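Local structure of probable zinc protease PqqL (Escherichia coli, 6OFT) at residues D377-M380 against L381-L385; S397-E400 against T401-S405. The protein probably cleaves proteins as a zinc metalloendopeptidase of the M16 family; this chain is the first half of the protein. All coordinates share one frame; numbering follows the deposited sequence.

Contact 1: residues D377-M380 against L381-L385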
loop_
_atom_site.group_PDB
_atom_site.type_symbol
_atom_site.label_atom_id
_atom_site.label_comp_id
_atom_site.label_asym_id
_atom_site.label_seq_id
_atom_site.Cartn_x
_atom_site.Cartn_y
_atom_site.Cartn_z
ATOM N N ASP A 377 7.112 8.303 13.999
ATOM C CA ASP A 377 7.578 8.962 12.784
ATOM C C ASP A 377 6.389 9.707 12.179
ATOM O O ASP A 377 5.328 9.103 11.981
ATOM C CB ASP A 377 8.112 7.918 11.787
ATOM C CG ASP A 377 8.540 8.527 10.475
ATOM O OD1 ASP A 377 9.593 9.187 10.449
ATOM O OD2 ASP A 377 7.801 8.378 9.491
ATOM N N LEU A 378 6.543 11.024 11.952
ATOM C CA LEU A 378 5.485 11.891 11.430
ATOM C C LEU A 378 4.935 11.414 10.086
ATOM O O LEU A 378 3.712 11.276 9.921
ATOM C CB LEU A 378 5.965 13.357 11.365
ATOM C CG LEU A 378 4.951 14.399 10.862
ATOM C CD1 LEU A 378 3.727 14.488 11.772
ATOM C CD2 LEU A 378 5.604 15.751 10.695
ATOM N N ARG A 379 5.846 11.142 9.139
ATOM C CA ARG A 379 5.526 10.647 7.796
ATOM C C ARG A 379 4.680 9.351 7.838
ATOM O O ARG A 379 3.623 9.290 7.205
ATOM C CB ARG A 379 6.830 10.453 6.991
ATOM C CG ARG A 379 6.618 9.738 5.656
ATOM C CD ARG A 379 7.446 10.291 4.519
ATOM N NE ARG A 379 6.769 10.040 3.242
ATOM C CZ ARG A 379 5.979 10.915 2.622
ATOM N NH1 ARG A 379 5.787 12.127 3.132
ATOM N NH2 ARG A 379 5.396 10.591 1.475
ATOM N N MET A 380 5.145 8.329 8.593
ATOM C CA MET A 380 4.477 7.035 8.751
ATOM C C MET A 380 3.085 7.197 9.374
ATOM O O MET A 380 2.140 6.559 8.931
ATOM C CB MET A 380 5.353 6.075 9.576
ATOM C CG MET A 380 4.745 4.683 9.767
ATOM S SD MET A 380 4.213 3.850 8.231
ATOM C CE MET A 380 5.826 3.677 7.363
ATOM N N LEU A 381 2.965 8.061 10.388
ATOM C CA LEU A 381 1.692 8.358 11.043
ATOM C C LEU A 381 0.735 9.057 10.054
ATOM O O LEU A 381 -0.446 8.691 9.984
ATOM C CB LEU A 381 1.957 9.216 12.297
ATOM C CG LEU A 381 0.748 9.711 13.081
ATOM C CD1 LEU A 381 -0.092 8.553 13.622
ATOM C CD2 LEU A 381 1.185 10.625 14.206
ATOM N N THR A 382 1.250 10.012 9.248
ATOM C CA THR A 382 0.417 10.703 8.239
ATOM C C THR A 382 -0.085 9.702 7.183
ATOM O O THR A 382 -1.261 9.757 6.790
ATOM C CB THR A 382 1.137 11.914 7.601
ATOM O OG1 THR A 382 1.760 12.680 8.625
ATOM C CG2 THR A 382 0.179 12.820 6.818
ATOM N N SER A 383 0.800 8.761 6.767
ATOM C CA SER A 383 0.469 7.722 5.777
ATOM C C SER A 383 -0.623 6.784 6.288
ATOM O O SER A 383 -1.548 6.474 5.539
ATOM C CB SER A 383 1.713 6.928 5.377
ATOM O OG SER A 383 2.685 7.803 4.832
ATOM N N ARG A 384 -0.518 6.334 7.571
ATOM C CA ARG A 384 -1.513 5.444 8.186
ATOM C C ARG A 384 -2.890 6.119 8.221
ATOM O O ARG A 384 -3.895 5.472 7.933
ATOM C CB ARG A 384 -1.058 4.981 9.595
ATOM C CG ARG A 384 -2.052 4.031 10.270
ATOM C CD ARG A 384 -1.462 3.194 11.414
ATOM N NE ARG A 384 -1.528 3.859 12.716
ATOM C CZ ARG A 384 -2.567 3.798 13.548
ATOM N NH1 ARG A 384 -3.666 3.132 13.206
ATOM N NH2 ARG A 384 -2.524 4.421 14.719
ATOM N N LEU A 385 -2.936 7.417 8.570
ATOM C CA LEU A 385 -4.192 8.180 8.610
ATOM C C LEU A 385 -4.769 8.350 7.187
ATOM O O LEU A 385 -5.981 8.197 6.983
ATOM C CB LEU A 385 -3.979 9.548 9.303
ATOM C CG LEU A 385 -5.236 10.382 9.540
ATOM C CD1 LEU A 385 -6.259 9.626 10.396
ATOM C CD2 LEU A 385 -4.890 11.742 10.167
#

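Contact 2: residues S397-E400 against T401-S405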
loop_
_atom_site.group_PDB
_atom_site.type_symbol
_atom_site.label_atom_id
_atom_site.label_comp_id
_atom_site.label_asym_id
_atom_site.label_seq_id
_atom_site.Cartn_x
_atom_site.Cartn_y
_atom_site.Cartn_z
ATOM N N SER A 397 -6.135 4.103 17.809
ATOM C CA SER A 397 -5.022 4.671 18.563
ATOM C C SER A 397 -4.106 3.517 18.994
ATOM O O SER A 397 -4.596 2.379 19.071
ATOM C CB SER A 397 -5.559 5.350 19.820
ATOM O OG SER A 397 -6.202 4.428 20.687
ATOM N N PRO A 398 -2.827 3.781 19.382
ATOM C CA PRO A 398 -1.993 2.704 19.954
ATOM C C PRO A 398 -2.664 2.003 21.150
ATOM O O PRO A 398 -2.549 0.783 21.278
ATOM C CB PRO A 398 -0.717 3.443 20.402
ATOM C CG PRO A 398 -0.655 4.636 19.505
ATOM C CD PRO A 398 -2.080 5.060 19.335
ATOM N N GLU A 399 -3.384 2.764 22.001
ATOM C CA GLU A 399 -4.100 2.229 23.170
ATOM C C GLU A 399 -5.253 1.297 22.753
ATOM O O GLU A 399 -5.339 0.189 23.279
ATOM C CB GLU A 399 -4.580 3.380 24.074
ATOM C CG GLU A 399 -5.388 2.983 25.301
ATOM C CD GLU A 399 -4.758 2.080 26.345
ATOM O OE1 GLU A 399 -3.512 2.010 26.435
ATOM O OE2 GLU A 399 -5.534 1.437 27.084
ATOM N N GLU A 400 -6.099 1.715 21.782
ATOM C CA GLU A 400 -7.181 0.855 21.282
ATOM C C GLU A 400 -6.624 -0.410 20.639
ATOM O O GLU A 400 -7.162 -1.494 20.876
ATOM C CB GLU A 400 -8.099 1.605 20.302
ATOM C CG GLU A 400 -9.172 0.755 19.628
ATOM C CD GLU A 400 -10.294 0.161 20.469
ATOM O OE1 GLU A 400 -11.197 -0.473 19.879
ATOM O OE2 GLU A 400 -10.279 0.319 21.708
ATOM N N THR A 401 -5.546 -0.278 19.824
ATOM C CA THR A 401 -4.894 -1.413 19.151
ATOM C C THR A 401 -4.428 -2.426 20.200
ATOM O O THR A 401 -4.699 -3.612 20.063
ATOM C CB THR A 401 -3.759 -0.922 18.236
ATOM O OG1 THR A 401 -4.293 0.024 17.314
ATOM C CG2 THR A 401 -3.106 -2.042 17.461
ATOM N N TYR A 402 -3.779 -1.951 21.261
ATOM C CA TYR A 402 -3.309 -2.792 22.365
ATOM C C TYR A 402 -4.455 -3.523 23.108
ATOM O O TYR A 402 -4.377 -4.746 23.297
ATOM C CB TYR A 402 -2.442 -1.952 23.328
ATOM C CG TYR A 402 -1.931 -2.729 24.521
ATOM C CD1 TYR A 402 -1.106 -3.838 24.354
ATOM C CD2 TYR A 402 -2.256 -2.344 25.818
ATOM C CE1 TYR A 402 -0.636 -4.561 25.448
ATOM C CE2 TYR A 402 -1.789 -3.058 26.922
ATOM C CZ TYR A 402 -0.982 -4.170 26.730
ATOM O OH TYR A 402 -0.498 -4.866 27.806
ATOM N N GLN A 403 -5.495 -2.770 23.551
ATOM C CA GLN A 403 -6.674 -3.298 24.259
ATOM C C GLN A 403 -7.459 -4.297 23.381
ATOM O O GLN A 403 -7.791 -5.388 23.854
ATOM C CB GLN A 403 -7.600 -2.157 24.716
ATOM C CG GLN A 403 -7.090 -1.350 25.913
ATOM C CD GLN A 403 -8.076 -0.298 26.416
ATOM O OE1 GLN A 403 -8.124 0.018 27.612
ATOM N NE2 GLN A 403 -8.874 0.288 25.527
ATOM N N LEU A 404 -7.708 -3.952 22.099
ATOM C CA LEU A 404 -8.413 -4.828 21.149
ATOM C C LEU A 404 -7.679 -6.135 20.946
ATOM O O LEU A 404 -8.326 -7.169 20.883
ATOM C CB LEU A 404 -8.584 -4.174 19.767
ATOM C CG LEU A 404 -9.798 -3.313 19.499
ATOM C CD1 LEU A 404 -9.738 -2.757 18.079
ATOM C CD2 LEU A 404 -11.118 -4.078 19.716
ATOM N N SER A 405 -6.339 -6.081 20.779
ATOM C CA SER A 405 -5.487 -7.259 20.583
ATOM C C SER A 405 -5.531 -8.161 21.806
ATOM O O SER A 405 -5.766 -9.351 21.652
ATOM C CB SER A 405 -4.049 -6.850 20.286
ATOM O OG SER A 405 -3.993 -6.048 19.120
#

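Contact 1: residues D377-M380 against L381-L385
Thr-382 and Ser-383 each bond through their hydroxyls to the turn behind them, Thr-382 to Leu-378 and Ser-383 to Arg-379. The site is the N-capped first turns of helix 378-391, which lies against the mixed sheet of the M16 half-molecule. Asp-377 is the N-cap residue. Asp-377 OD2 accepts from Met-380 N at 2.8 Å, on the anti side of the carboxylate and somewhat out of its plane.

The tight side faces the sheet. Leu-378 O takes two bonds from Thr-382, one from N and one from OG1, the latter 2.7 Å from Leu-378 O. The hydroxyl sits above the carbonyl plane, 43° out of it. With CG2 anti to the backbone N, OG1 lies beside that N (chi1 -45°), where it can reach back to the carbonyl. OG1 also bonds to Asn-33 of strand 31-38. Leu-378 runs alongside Thr-382, pointing the same way, with CD1 4.1 Å from Thr-382 OG1. Both side chains touch Val-204 of strand 199-205. Leu-381 is buried and touches Tyr-23 of strand 19-24 and Phe-395 of the loop that follows the helix.

The looser side carries Asp-377 and Met-380, both exposed. The Met-380 chain bends at chi2 and chi3 and does not reach the next turn. Arg-379 is exposed too, but its side chain touches Trp-35. Arg-384 NH2 bonds to Leu-396 O. Ser-383, partly exposed, also touches Trp-35. Ser-383 OG is 3.0 Å from Arg-379 O, above that carbonyl's plane, while Ser-383 N bonds the same oxygen at 2.9 Å.

Contact 2: residues S397-E400 against T401-S405
Ser-397 O is gripped twice by Thr-401. The amide N of Thr-401 bonds to Ser-397 O at 2.9 Å. The hydroxyl OG1 of Thr-401 comes from above the carbonyl plane, 3.0 Å from Ser-397 O. OG1 stands beside its own backbone N (chi1 -56°), which brings it back over this carbonyl.

Glu-400 makes the main side-chain contact, with Leu-404 one turn on. Its chain bends at chi2 (67°), which carries the carboxylate along the helix to the leucine. OE1 of Glu-400 lies 3.2 Å from Leu-404 CG and almost as near CD1. A charged oxygen thus rests on an aliphatic branch. Leu-404 also touches Phe-274 of helix 271-296. With an alanine in place of Glu-400, CG and CD1 of Leu-404 would probably lose their cover on this side, and the touch on Pro-4 would probably go.

This is the start of helix 398-408, with Ser-397 as N-cap. Ser-397 OG accepts from Glu-400 N at 2.9 Å, and Pro-398 occupies the first helical position, where no amide hydrogen is needed. Tyr-402 packs on Leu-366 and Lys-367 of helix 352-371.

Glu-399 and Gln-403 meet on a more open side. The carboxylate of Glu-399 lies against the amide end of Gln-403, but its OE2 comes so near the amide oxygen, another acceptor, that the modelled placing of the amide is doubtful. Farther along, Ser-405 gives Thr-401 O two bonds, N on one side of the carbonyl plane and OG on the other, with Ser-405 OG 2.7 Å from Thr-401 O.

From the N terminus, the chain comes to contact 1 first and contact 2 next. Each closes no long loop, only the first overlapping turns of its own helix. They are in series and neither nest nor cross. Helix 378-391 opens with contact 1, against the sheet that contains strands 19-24, 31-38 and 199-205. The chain then passes through a loop with Phe-395 and Leu-396 to contact 2, which opens helix 398-408 beside helices 352-371 and 271-296. The two centres are about 17 Å apart, and the nearest atoms about 5 Å, without touching. Leu-396 lies between them in the chain and meets residues of both.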